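Local coordinates for ribulose-bisphosphate carboxylase (Alicyclobacillus acidocaldarius subsp. acidocaldarius, PDB 4NAS), which belongs to the ribulose-bisphosphate carboxylase large-chain family, joining an N-terminal domain to a TIM-barrel domain, and binds calcium ions in the crystal, at residues Q122-K127 / L254-V260; G237-V243 / V262-H267; V243-Y248 / V287-M292; L291-A295 / H329-L333. One frame throughout, in Å; residues are numbered along the deposited sequence.

Interaction 1 (Q122-K127 / L254-V260). With CA (calcium ion), chain L.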
loop_
_atom_site.group_PDB
_atom_site.type_symbol
_atom_site.label_atom_id
_atom_site.label_comp_id
_atom_site.label_asym_id
_atom_site.label_seq_id
_atom_site.Cartn_x
_atom_site.Cartn_y
_atom_site.Cartn_z
ATOM N N GLN B 122 20.505 5.224 1.221
ATOM C CA GLN B 122 20.244 3.928 1.830
ATOM C C GLN B 122 19.266 3.096 0.984
ATOM O O GLN B 122 19.018 1.924 1.272
ATOM C CB GLN B 122 19.673 4.117 3.235
ATOM C CG GLN B 122 20.649 4.707 4.241
ATOM C CD GLN B 122 20.019 4.768 5.613
ATOM O OE1 GLN B 122 19.796 3.731 6.241
ATOM N NE2 GLN B 122 19.681 5.972 6.068
ATOM N N PHE B 123 18.696 3.708 -0.045
ATOM C CA PHE B 123 17.781 2.985 -0.926
ATOM C C PHE B 123 18.560 2.546 -2.179
ATOM O O PHE B 123 19.548 3.199 -2.541
ATOM C CB PHE B 123 16.612 3.881 -1.296
ATOM C CG PHE B 123 15.662 4.146 -0.167
ATOM C CD1 PHE B 123 14.844 3.135 0.325
ATOM C CD2 PHE B 123 15.576 5.412 0.400
ATOM C CE1 PHE B 123 13.951 3.391 1.368
ATOM C CE2 PHE B 123 14.687 5.680 1.440
ATOM C CZ PHE B 123 13.871 4.665 1.920
ATOM N N PRO B 124 18.135 1.440 -2.843
ATOM C CA PRO B 124 18.958 0.896 -3.928
ATOM C C PRO B 124 18.998 1.742 -5.197
ATOM O O PRO B 124 20.042 1.799 -5.828
ATOM C CB PRO B 124 18.284 -0.447 -4.243
ATOM C CG PRO B 124 16.864 -0.251 -3.815
ATOM C CD PRO B 124 16.972 0.577 -2.565
ATOM N N GLY B 125 17.896 2.358 -5.614
ATOM C CA GLY B 125 17.897 2.997 -6.928
ATOM C C GLY B 125 17.923 1.953 -8.044
ATOM O O GLY B 125 18.072 0.753 -7.786
ATOM N N PRO B 126 17.769 2.400 -9.296
ATOM C CA PRO B 126 17.664 1.464 -10.422
ATOM C C PRO B 126 18.986 0.714 -10.626
ATOM O O PRO B 126 20.052 1.304 -10.419
ATOM C CB PRO B 126 17.366 2.386 -11.607
ATOM C CG PRO B 126 16.702 3.603 -10.969
ATOM C CD PRO B 126 17.500 3.791 -9.709
ATOM N N LYS B 127 18.904 -0.572 -10.940
ATOM C CA LYS B 127 20.088 -1.363 -11.238
ATOM C C LYS B 127 20.605 -0.958 -12.619
ATOM O O LYS B 127 21.816 -0.884 -12.842
ATOM C CB LYS B 127 19.762 -2.864 -11.176
ATOM C CG LYS B 127 20.999 -3.782 -11.243
ATOM C CD LYS B 127 20.673 -5.268 -11.114
ATOM C CE LYS B 127 20.356 -5.700 -9.670
ATOM N NZ LYS B 127 18.900 -6.046 -9.394
ATOM N N LEU B 254 14.569 -6.664 -4.600
ATOM C CA LEU B 254 14.793 -7.148 -5.981
ATOM C C LEU B 254 15.795 -6.265 -6.726
ATOM O O LEU B 254 16.689 -6.745 -7.439
ATOM C CB LEU B 254 13.488 -7.115 -6.768
ATOM C CG LEU B 254 12.388 -8.176 -6.628
ATOM C CD1 LEU B 254 12.092 -8.534 -5.199
ATOM C CD2 LEU B 254 11.117 -7.659 -7.316
ATOM N N ALA B 255 15.613 -4.963 -6.587
ATOM C CA ALA B 255 16.470 -4.013 -7.266
ATOM C C ALA B 255 17.891 -4.047 -6.670
ATOM O O ALA B 255 18.883 -3.765 -7.347
ATOM C CB ALA B 255 15.839 -2.612 -7.176
ATOM N N ARG B 256 17.998 -4.440 -5.412
ATOM C CA ARG B 256 19.314 -4.489 -4.779
ATOM C C ARG B 256 20.091 -5.768 -5.093
ATOM O O ARG B 256 21.320 -5.765 -5.108
ATOM C CB ARG B 256 19.205 -4.308 -3.267
ATOM C CG ARG B 256 20.533 -3.905 -2.619
ATOM C CD ARG B 256 20.433 -3.828 -1.102
ATOM N NE ARG B 256 19.331 -3.002 -0.613
ATOM C CZ ARG B 256 19.408 -1.693 -0.397
ATOM N NH1 ARG B 256 20.532 -1.035 -0.640
ATOM N NH2 ARG B 256 18.351 -1.038 0.059
ATOM N N ASP B 257 19.376 -6.857 -5.355
ATOM C CA ASP B 257 19.992 -8.174 -5.545
ATOM C C ASP B 257 20.732 -8.298 -6.904
ATOM O O ASP B 257 20.101 -8.247 -7.962
ATOM C CB ASP B 257 18.883 -9.225 -5.438
ATOM C CG ASP B 257 19.406 -10.637 -5.297
ATOM O OD1 ASP B 257 20.584 -10.901 -5.625
ATOM O OD2 ASP B 257 18.609 -11.491 -4.859
ATOM N N PRO B 258 22.063 -8.487 -6.869
ATOM C CA PRO B 258 22.879 -8.604 -8.084
ATOM C C PRO B 258 22.415 -9.747 -8.979
ATOM O O PRO B 258 22.463 -9.630 -10.211
ATOM C CB PRO B 258 24.271 -8.911 -7.530
ATOM C CG PRO B 258 24.273 -8.286 -6.177
ATOM C CD PRO B 258 22.891 -8.537 -5.652
ATOM N N ASP B 259 21.946 -10.832 -8.366
ATOM C CA ASP B 259 21.463 -11.990 -9.123
ATOM C C ASP B 259 20.133 -11.753 -9.844
ATOM O O ASP B 259 19.788 -12.506 -10.761
ATOM C CB ASP B 259 21.369 -13.235 -8.236
ATOM C CG ASP B 259 22.737 -13.760 -7.819
ATOM O OD1 ASP B 259 23.730 -13.493 -8.531
ATOM O OD2 ASP B 259 22.812 -14.442 -6.775
ATOM N N VAL B 260 19.381 -10.734 -9.430
ATOM C CA VAL B 260 18.212 -10.299 -10.197
ATOM C C VAL B 260 18.725 -9.372 -11.292
ATOM O O VAL B 260 18.639 -8.139 -11.215
ATOM C CB VAL B 260 17.113 -9.639 -9.326
ATOM C CG1 VAL B 260 15.899 -9.288 -10.169
ATOM C CG2 VAL B 260 16.696 -10.590 -8.223
HETATM CA CA CA L . 22.385 1.365 -5.766
HETATM O O HOH W 1 22.157 2.407 -3.518
HETATM O O HOH W 2 19.764 -1.299 -7.766
HETATM O O HOH W 3 22.005 0.739 -8.310
HETATM O O HOH W 4 22.392 3.610 -6.855
HETATM O O HOH W 5 25.018 2.485 -5.857
HETATM O O HOH W 6 21.770 -0.808 -5.328
#
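Pro124 lies across the end of the Arg256 side chain, its CB above the centre of the guanidinium, and the two side chains cross at about a right angle. The closest approach is 3.4 Å, from Pro124 CD to Arg256 NH2. The same nitrogen donates to Gln122 O at 3.3 Å, a long but fairly straight bond (158° at the hydrogen) with the oxygen close to the guanidinium plane. Farther round the ring, Pro124 CG rests on Ala255 CB at 4.2 Å, where a methyl is small enough to let the loop lie close to the helix. Gly125 then turns with positive phi, and water 2 donates to both Gly125 O and Ala255 O.

Lys127 spans the end of helix 248-256. Its chain runs out extended and then bends at chi3 and chi4 (-76° and 109°), which curls NZ into a ring of carbonyls. Val260 O is met at 2.8 Å by Lys127 NZ, and Asp257 O at 2.9 Å by that same NZ; the bonds from NZ to Leu254 O and Ala255 O are weak. Asp257 O also receives Val260 N, from the opposite face of its carbonyl plane, closing a type I turn, while the Asp257 carboxylate pairs with Arg229.

The calcium ion sits on Pro124 O at 2.4 Å, and five waters complete its modelled shell. A long, flexible lysine thus brings positive charge to carbonyls of the turn that follows the helix, and weakly to its last turn, where the helix dipole would probably stabilise it, while the metal draws on a backbone oxygen and solvent.

Interaction 2 (G237-V243 / V262-H267)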
loop_
_atom_site.group_PDB
_atom_site.type_symbol
_atom_site.label_atom_id
_atom_site.label_comp_id
_atom_site.label_asym_id
_atom_site.label_seq_id
_atom_site.Cartn_x
_atom_site.Cartn_y
_atom_site.Cartn_z
ATOM N N GLY B 237 13.559 -10.187 -20.633
ATOM C CA GLY B 237 14.075 -8.853 -20.908
ATOM C C GLY B 237 13.863 -7.887 -19.738
ATOM O O GLY B 237 14.677 -7.009 -19.475
ATOM N N ALA B 238 12.742 -8.043 -19.045
ATOM C CA ALA B 238 12.424 -7.223 -17.880
ATOM C C ALA B 238 11.440 -7.973 -16.990
ATOM O O ALA B 238 10.760 -8.900 -17.436
ATOM C CB ALA B 238 11.846 -5.864 -18.300
ATOM N N LEU B 239 11.384 -7.581 -15.728
ATOM C CA LEU B 239 10.333 -8.016 -14.821
ATOM C C LEU B 239 9.256 -6.918 -14.706
ATOM O O LEU B 239 9.554 -5.771 -14.360
ATOM C CB LEU B 239 10.916 -8.320 -13.438
ATOM C CG LEU B 239 12.115 -9.279 -13.368
ATOM C CD1 LEU B 239 12.562 -9.466 -11.917
ATOM C CD2 LEU B 239 11.802 -10.632 -13.994
ATOM N N LEU B 240 8.014 -7.293 -15.002
ATOM C CA LEU B 240 6.842 -6.448 -14.783
ATOM C C LEU B 240 6.442 -6.590 -13.313
ATOM O O LEU B 240 6.158 -7.692 -12.840
ATOM C CB LEU B 240 5.693 -6.913 -15.698
ATOM C CG LEU B 240 4.358 -6.180 -15.541
ATOM C CD1 LEU B 240 4.584 -4.677 -15.702
ATOM C CD2 LEU B 240 3.273 -6.689 -16.525
ATOM N N VAL B 241 6.473 -5.493 -12.565
ATOM C CA VAL B 241 6.153 -5.585 -11.155
ATOM C C VAL B 241 5.048 -4.606 -10.811
ATOM O O VAL B 241 5.154 -3.400 -11.097
ATOM C CB VAL B 241 7.397 -5.315 -10.259
ATOM C CG1 VAL B 241 7.052 -5.503 -8.786
ATOM C CG2 VAL B 241 8.532 -6.250 -10.619
ATOM N N ASN B 242 3.980 -5.140 -10.227
ATOM C CA ASN B 242 2.951 -4.335 -9.580
ATOM C C ASN B 242 3.442 -3.805 -8.228
ATOM O O ASN B 242 3.116 -4.331 -7.158
ATOM C CB ASN B 242 1.693 -5.154 -9.402
ATOM C CG ASN B 242 1.055 -5.507 -10.742
ATOM O OD1 ASN B 242 0.716 -4.617 -11.536
ATOM N ND2 ASN B 242 0.924 -6.801 -11.010
ATOM N N VAL B 243 4.220 -2.750 -8.305
ATOM C CA VAL B 243 4.978 -2.293 -7.130
ATOM C C VAL B 243 4.119 -1.973 -5.916
ATOM O O VAL B 243 4.405 -2.399 -4.769
ATOM C CB VAL B 243 5.824 -1.083 -7.502
ATOM C CG1 VAL B 243 6.673 -0.659 -6.306
ATOM C CG2 VAL B 243 6.709 -1.448 -8.692
ATOM N N VAL B 262 18.171 -8.179 -14.270
ATOM C CA VAL B 262 17.203 -7.871 -15.295
ATOM C C VAL B 262 16.510 -6.545 -14.922
ATOM O O VAL B 262 16.306 -6.266 -13.739
ATOM C CB VAL B 262 16.180 -9.010 -15.343
ATOM C CG1 VAL B 262 15.665 -9.296 -13.946
ATOM C CG2 VAL B 262 15.036 -8.685 -16.266
ATOM N N PRO B 263 16.176 -5.701 -15.921
ATOM C CA PRO B 263 15.503 -4.441 -15.557
ATOM C C PRO B 263 14.133 -4.651 -14.923
ATOM O O PRO B 263 13.451 -5.643 -15.215
ATOM C CB PRO B 263 15.350 -3.726 -16.905
ATOM C CG PRO B 263 16.468 -4.262 -17.748
ATOM C CD PRO B 263 16.641 -5.699 -17.326
ATOM N N ILE B 264 13.732 -3.721 -14.056
ATOM C CA ILE B 264 12.392 -3.740 -13.494
ATOM C C ILE B 264 11.446 -2.773 -14.248
ATOM O O ILE B 264 11.768 -1.607 -14.490
ATOM C CB ILE B 264 12.427 -3.402 -11.972
ATOM C CG1 ILE B 264 13.182 -4.512 -11.212
ATOM C CG2 ILE B 264 11.005 -3.140 -11.442
ATOM C CD1 ILE B 264 13.520 -4.165 -9.772
ATOM N N LEU B 265 10.280 -3.272 -14.615
ATOM C CA LEU B 265 9.283 -2.452 -15.283
ATOM C C LEU B 265 8.158 -2.222 -14.261
ATOM O O LEU B 265 7.324 -3.103 -14.004
ATOM C CB LEU B 265 8.778 -3.153 -16.560
ATOM C CG LEU B 265 7.514 -2.614 -17.272
ATOM C CD1 LEU B 265 7.767 -1.213 -17.848
ATOM C CD2 LEU B 265 7.025 -3.588 -18.397
ATOM N N ALA B 266 8.174 -1.043 -13.647
ATOM C CA ALA B 266 7.188 -0.683 -12.629
ATOM C C ALA B 266 5.793 -0.350 -13.172
ATOM O O ALA B 266 5.595 0.641 -13.907
ATOM C CB ALA B 266 7.692 0.438 -11.804
ATOM N N HIS B 267 4.803 -1.152 -12.786
ATOM C CA HIS B 267 3.433 -0.893 -13.253
ATOM C C HIS B 267 2.656 -0.167 -12.143
ATOM O O HIS B 267 2.803 -0.504 -10.985
ATOM C CB HIS B 267 2.710 -2.196 -13.685
ATOM C CG HIS B 267 1.374 -1.952 -14.325
ATOM N ND1 HIS B 267 0.238 -1.666 -13.593
ATOM C CD2 HIS B 267 1.006 -1.860 -15.630
ATOM C CE1 HIS B 267 -0.774 -1.438 -14.413
ATOM N NE2 HIS B 267 -0.333 -1.538 -15.657
#
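Val262 presses both of its methyls into the neighbouring strand: CG1 meets the branch point of Leu239 (Val262 CG1 to Leu239 CG 3.6 Å), and CG2 fills the dip over the glycine-alanine backbone, 3.4 Å from Ala238 CA. Pro263 brings CD up to Gly237 O, 3.2 Å away. From there the backbones pair in parallel, with Leu239 N bonded to Pro263 O, Leu265 N to Leu239 O, Val241 N to Leu265 O and His267 N to Val241 O.

These are adjacent strands of the TIM barrel, joined by a beta-alpha-beta crossover through helix 248-256. Leu239, Val241, Ile264 and Ala266 form the face turned to the surrounding helices; branched Val241 and Ile264 touch through their CG2 methyls at 4.1 Å, and the small Ala266 offers a hollow that Val243 CG2 enters, 3.8 Å from Ala266 CB. On the other face Leu240, with CG anti to the backbone N (chi1 177°), wedges CD1 between Leu265 CD2 (3.8 Å) and His267 CB (3.7 Å). Asn242 and His267 lie side by side, amide and ring planes 79° apart. Both touch Glu179, a residue of a calcium site; a calcium ion, probably that one, lies about 5 Å from the His267 side chain (nearest atoms), whose ND1 is hydrogen-bonded to Ala269 N.

Interaction 3 (V243-Y248 / V287-M292)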
loop_
_atom_site.group_PDB
_atom_site.type_symbol
_atom_site.label_atom_id
_atom_site.label_comp_id
_atom_site.label_asym_id
_atom_site.label_seq_id
_atom_site.Cartn_x
_atom_site.Cartn_y
_atom_site.Cartn_z
ATOM N N VAL B 243 4.220 -2.750 -8.305
ATOM C CA VAL B 243 4.978 -2.293 -7.130
ATOM C C VAL B 243 4.119 -1.973 -5.916
ATOM O O VAL B 243 4.405 -2.399 -4.769
ATOM C CB VAL B 243 5.824 -1.083 -7.502
ATOM C CG1 VAL B 243 6.673 -0.659 -6.306
ATOM C CG2 VAL B 243 6.709 -1.448 -8.692
ATOM N N VAL B 244 3.073 -1.187 -6.138
ATOM C CA VAL B 244 2.222 -0.762 -5.027
ATOM C C VAL B 244 1.462 -1.946 -4.405
ATOM O O VAL B 244 1.232 -1.979 -3.191
ATOM C CB VAL B 244 1.243 0.392 -5.447
ATOM C CG1 VAL B 244 0.295 0.805 -4.278
ATOM C CG2 VAL B 244 2.034 1.605 -5.943
ATOM N N ALA B 245 1.075 -2.926 -5.218
ATOM C CA ALA B 245 0.382 -4.091 -4.671
ATOM C C ALA B 245 1.316 -4.873 -3.741
ATOM O O ALA B 245 0.907 -5.387 -2.678
ATOM C CB ALA B 245 -0.134 -4.980 -5.786
ATOM N N TYR B 246 2.582 -4.954 -4.129
ATOM C CA TYR B 246 3.508 -5.790 -3.370
ATOM C C TYR B 246 4.141 -5.025 -2.212
ATOM O O TYR B 246 4.443 -5.607 -1.171
ATOM C CB TYR B 246 4.598 -6.336 -4.274
ATOM C CG TYR B 246 4.265 -7.678 -4.867
ATOM C CD1 TYR B 246 4.145 -8.801 -4.053
ATOM C CD2 TYR B 246 4.102 -7.836 -6.238
ATOM C CE1 TYR B 246 3.854 -10.037 -4.586
ATOM C CE2 TYR B 246 3.804 -9.092 -6.787
ATOM C CZ TYR B 246 3.684 -10.180 -5.952
ATOM O OH TYR B 246 3.422 -11.428 -6.470
ATOM N N GLY B 247 4.326 -3.719 -2.398
ATOM C CA GLY B 247 5.002 -2.897 -1.410
ATOM C C GLY B 247 6.384 -2.471 -1.849
ATOM O O GLY B 247 7.105 -3.258 -2.460
ATOM N N TYR B 248 6.807 -1.257 -1.489
ATOM C CA TYR B 248 8.063 -0.737 -2.033
ATOM C C TYR B 248 9.302 -1.464 -1.516
ATOM O O TYR B 248 10.302 -1.605 -2.242
ATOM C CB TYR B 248 8.207 0.782 -1.818
ATOM C CG TYR B 248 7.201 1.648 -2.544
ATOM C CD1 TYR B 248 7.454 2.117 -3.838
ATOM C CD2 TYR B 248 6.022 2.034 -1.930
ATOM C CE1 TYR B 248 6.545 2.910 -4.506
ATOM C CE2 TYR B 248 5.096 2.831 -2.597
ATOM C CZ TYR B 248 5.371 3.279 -3.876
ATOM O OH TYR B 248 4.457 4.074 -4.532
ATOM N N VAL B 287 4.170 8.888 -5.412
ATOM C CA VAL B 287 3.813 7.462 -5.523
ATOM C C VAL B 287 4.418 6.805 -6.780
ATOM O O VAL B 287 5.004 5.716 -6.723
ATOM C CB VAL B 287 2.284 7.284 -5.553
ATOM C CG1 VAL B 287 1.909 5.812 -5.755
ATOM C CG2 VAL B 287 1.639 7.822 -4.264
ATOM N N LEU B 288 4.296 7.497 -7.906
ATOM C CA LEU B 288 4.752 6.954 -9.189
ATOM C C LEU B 288 6.100 7.481 -9.629
ATOM O O LEU B 288 6.640 7.038 -10.642
ATOM C CB LEU B 288 3.711 7.248 -10.284
ATOM C CG LEU B 288 2.350 6.632 -9.990
ATOM C CD1 LEU B 288 1.314 7.044 -11.032
ATOM C CD2 LEU B 288 2.469 5.110 -9.927
ATOM N N GLY B 289 6.678 8.420 -8.885
ATOM C CA GLY B 289 7.898 9.029 -9.376
ATOM C C GLY B 289 9.068 8.877 -8.431
ATOM O O GLY B 289 9.982 8.066 -8.641
ATOM N N GLN B 290 9.015 9.674 -7.376
ATOM C CA GLN B 290 10.041 9.694 -6.345
ATOM C C GLN B 290 10.284 8.320 -5.735
ATOM O O GLN B 290 11.413 7.839 -5.704
ATOM C CB GLN B 290 9.623 10.683 -5.254
ATOM C CG GLN B 290 10.703 10.977 -4.199
ATOM C CD GLN B 290 10.320 12.165 -3.325
ATOM O OE1 GLN B 290 9.142 12.404 -3.071
ATOM N NE2 GLN B 290 11.316 12.905 -2.849
ATOM N N LEU B 291 9.236 7.704 -5.224
ATOM C CA LEU B 291 9.334 6.400 -4.570
ATOM C C LEU B 291 9.744 5.265 -5.525
ATOM O O LEU B 291 10.483 4.349 -5.138
ATOM C CB LEU B 291 7.989 6.048 -3.936
ATOM C CG LEU B 291 7.566 6.975 -2.791
ATOM C CD1 LEU B 291 6.374 6.400 -2.048
ATOM C CD2 LEU B 291 8.715 7.188 -1.861
HETATM N N MSE B 292 9.241 5.320 -6.757
HETATM C CA MSE B 292 9.594 4.330 -7.776
HETATM C C MSE B 292 11.082 4.318 -8.110
HETATM O O MSE B 292 11.690 3.255 -8.216
HETATM C CB MSE B 292 8.806 4.585 -9.062
HETATM C CG MSE B 292 7.340 4.295 -8.963
HETATM SE SE MSE B 292 7.029 2.447 -8.483
HETATM C CE MSE B 292 5.128 2.452 -8.786
#
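Val287 meets Tyr248 twice. Its carbonyl O accepts the phenol hydrogen, Tyr248 OH to Val287 O being 2.8 Å, with the donor approaching well off to one side of the C=O bond (117°). Its CG1 also packs against the hydroxyl, 3.3 Å from Tyr248 OH, and lies near Val244 CG2. A tyrosine suits this spot because its hydroxyl can serve a main-chain oxygen in a helix distorted by a wider pi-type turn, while its ring stays among hydrocarbon.

One turn later Leu291 covers that ring. CD1 lies over one face, 4.1 Å from the Tyr248 ring centroid, in a CH-pi contact, and CB comes to 3.5 Å from Tyr248 CE1.

Next comes Met292, modelled as selenomethionine, whose chain bends at chi2 (-59°) and carries its selenium to the tip of Val243, with SE 3.8 Å from Val243 CG1. The same atom approaches the Tyr248 ring obliquely, a Met-aromatic contact with SE 4.0 Å from Tyr248 CE1. The flexible, unbranched methionine chain can serve valine and ring together.

Helix 284-295 here packs against the short helix 243-246 and the first turn of helix 248-256. Met292 also reaches Ala266 of strand 264-267, Phe91 meets the Tyr248 ring, and Ala245 and Tyr246 face the second subunit.

Interaction 4 (L291-A295 / H329-L333)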
loop_
_atom_site.group_PDB
_atom_site.type_symbol
_atom_site.label_atom_id
_atom_site.label_comp_id
_atom_site.label_asym_id
_atom_site.label_seq_id
_atom_site.Cartn_x
_atom_site.Cartn_y
_atom_site.Cartn_z
ATOM N N LEU B 291 9.236 7.704 -5.224
ATOM C CA LEU B 291 9.334 6.400 -4.570
ATOM C C LEU B 291 9.744 5.265 -5.525
ATOM O O LEU B 291 10.483 4.349 -5.138
ATOM C CB LEU B 291 7.989 6.048 -3.936
ATOM C CG LEU B 291 7.566 6.975 -2.791
ATOM C CD1 LEU B 291 6.374 6.400 -2.048
ATOM C CD2 LEU B 291 8.715 7.188 -1.861
HETATM N N MSE B 292 9.241 5.320 -6.757
HETATM C CA MSE B 292 9.594 4.330 -7.776
HETATM C C MSE B 292 11.082 4.318 -8.110
HETATM O O MSE B 292 11.690 3.255 -8.216
HETATM C CB MSE B 292 8.806 4.585 -9.062
HETATM C CG MSE B 292 7.340 4.295 -8.963
HETATM SE SE MSE B 292 7.029 2.447 -8.483
HETATM C CE MSE B 292 5.128 2.452 -8.786
ATOM N N ARG B 293 11.667 5.502 -8.299
ATOM C CA ARG B 293 13.099 5.590 -8.586
ATOM C C ARG B 293 13.915 5.056 -7.392
ATOM O O ARG B 293 14.896 4.315 -7.552
ATOM C CB ARG B 293 13.501 7.033 -8.956
ATOM C CG ARG B 293 14.978 7.222 -9.256
ATOM C CD ARG B 293 15.223 8.651 -9.754
ATOM N NE ARG B 293 16.574 8.830 -10.274
ATOM C CZ ARG B 293 17.068 9.998 -10.673
ATOM N NH1 ARG B 293 18.315 10.072 -11.126
ATOM N NH2 ARG B 293 16.326 11.092 -10.584
ATOM N N LEU B 294 13.489 5.398 -6.189
ATOM C CA LEU B 294 14.223 4.945 -5.005
ATOM C C LEU B 294 14.161 3.428 -4.871
ATOM O O LEU B 294 15.138 2.789 -4.492
ATOM C CB LEU B 294 13.638 5.573 -3.746
ATOM C CG LEU B 294 13.784 7.094 -3.596
ATOM C CD1 LEU B 294 13.047 7.607 -2.321
ATOM C CD2 LEU B 294 15.246 7.477 -3.581
ATOM N N ALA B 295 12.993 2.872 -5.183
ATOM C CA ALA B 295 12.740 1.444 -5.042
ATOM C C ALA B 295 13.469 0.623 -6.112
ATOM O O ALA B 295 13.725 -0.560 -5.907
ATOM C CB ALA B 295 11.231 1.172 -5.073
ATOM N N HIS B 329 21.290 8.231 -7.673
ATOM C CA HIS B 329 20.741 7.065 -8.371
ATOM C C HIS B 329 20.652 7.356 -9.868
ATOM O O HIS B 329 20.607 8.518 -10.275
ATOM C CB HIS B 329 19.375 6.685 -7.798
ATOM C CG HIS B 329 19.396 6.443 -6.324
ATOM N ND1 HIS B 329 20.350 5.652 -5.716
ATOM C CD2 HIS B 329 18.606 6.908 -5.325
ATOM C CE1 HIS B 329 20.142 5.635 -4.411
ATOM N NE2 HIS B 329 19.094 6.396 -4.145
ATOM N N LYS B 330 20.645 6.295 -10.670
ATOM C CA LYS B 330 20.416 6.382 -12.107
ATOM C C LYS B 330 19.011 6.915 -12.411
ATOM O O LYS B 330 18.066 6.687 -11.645
ATOM C CB LYS B 330 20.560 4.989 -12.759
ATOM C CG LYS B 330 21.951 4.326 -12.631
ATOM C CD LYS B 330 21.872 2.901 -13.162
ATOM C CE LYS B 330 23.232 2.313 -13.491
ATOM N NZ LYS B 330 24.011 2.098 -12.270
ATOM N N PRO B 331 18.865 7.607 -13.551
ATOM C CA PRO B 331 17.563 8.096 -14.028
ATOM C C PRO B 331 16.706 6.971 -14.605
ATOM O O PRO B 331 17.211 5.923 -15.024
ATOM C CB PRO B 331 17.954 9.091 -15.126
ATOM C CG PRO B 331 19.218 8.543 -15.652
ATOM C CD PRO B 331 19.958 7.996 -14.469
ATOM N N VAL B 332 15.407 7.201 -14.621
ATOM C CA VAL B 332 14.433 6.180 -14.971
ATOM C C VAL B 332 13.791 6.565 -16.299
ATOM O O VAL B 332 13.593 7.744 -16.559
ATOM C CB VAL B 332 13.335 6.091 -13.900
ATOM C CG1 VAL B 332 12.284 5.025 -14.265
ATOM C CG2 VAL B 332 13.961 5.819 -12.539
ATOM N N LEU B 333 13.474 5.571 -17.128
ATOM C CA LEU B 333 12.770 5.810 -18.386
ATOM C C LEU B 333 11.280 5.961 -18.128
ATOM O O LEU B 333 10.669 5.088 -17.533
ATOM C CB LEU B 333 12.987 4.632 -19.357
ATOM C CG LEU B 333 14.248 4.570 -20.215
ATOM C CD1 LEU B 333 14.439 3.143 -20.750
ATOM C CD2 LEU B 333 14.137 5.559 -21.376
#
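This is a helix-to-loop contact, in which Arg293, near the end of helix 284-295, holds the backbone of the loop that leads from helix 313-324 into strand 333-337. The arginine is extended from CG to NE, with CG anti to the backbone N (chi1 179°), which lays the chain straight out from the helix to two successive carbonyls. NE donates to Lys330 O at 2.9 Å and NH1 to His329 O, likewise 2.9 Å; both donors stand above the carbonyl planes, and both bonds are bent (144° and 138° at the hydrogen). Pro331 CA lies over one face of the guanidinium. NH2 is hydrogen-bonded to Ala325 O and His322 O, which probably disperses the buried positive charge over several main-chain oxygens, for which a planar donor with several N-H groups is well suited.

Hydrocarbon fills in around the polar end. Val332 runs past the arginine in the opposite direction, its CG2 3.7 Å from Arg293 CG. Leu294 CD2 touches the edge of the His329 ring, 3.8 Å from His329 CD2, while His329 NE2 bonds Val120 O. In the TIM barrel the arginine ties the C-terminal end of helix 284-295 to the loop that enters strand 333-337, on the side where that strand begins.

In the fold
Interactions 2 and 3 are buried, whereas interactions 1 and 4 are only partly so, and chemistry follows place. Interaction 2 is strand pairing with apolar packing, and interaction 3 adds a tyrosine bond to helix packing; in interactions 1 and 4 a lysine and an arginine grip loop or helix-end carbonyls. Interactions 2 and 3 share Val243, and Ala266 CB touches Met292 SE (3.9 Å). Interactions 3 and 4 both use helix 284-295 through different residues. Helix 248-256 ends in interaction 1, and its Ala255 CB rests on Ile264 CD1 of interaction 2 (3.8 Å). Interaction 1 also joins interaction 4, Gly125 N probably bonding Leu294 O.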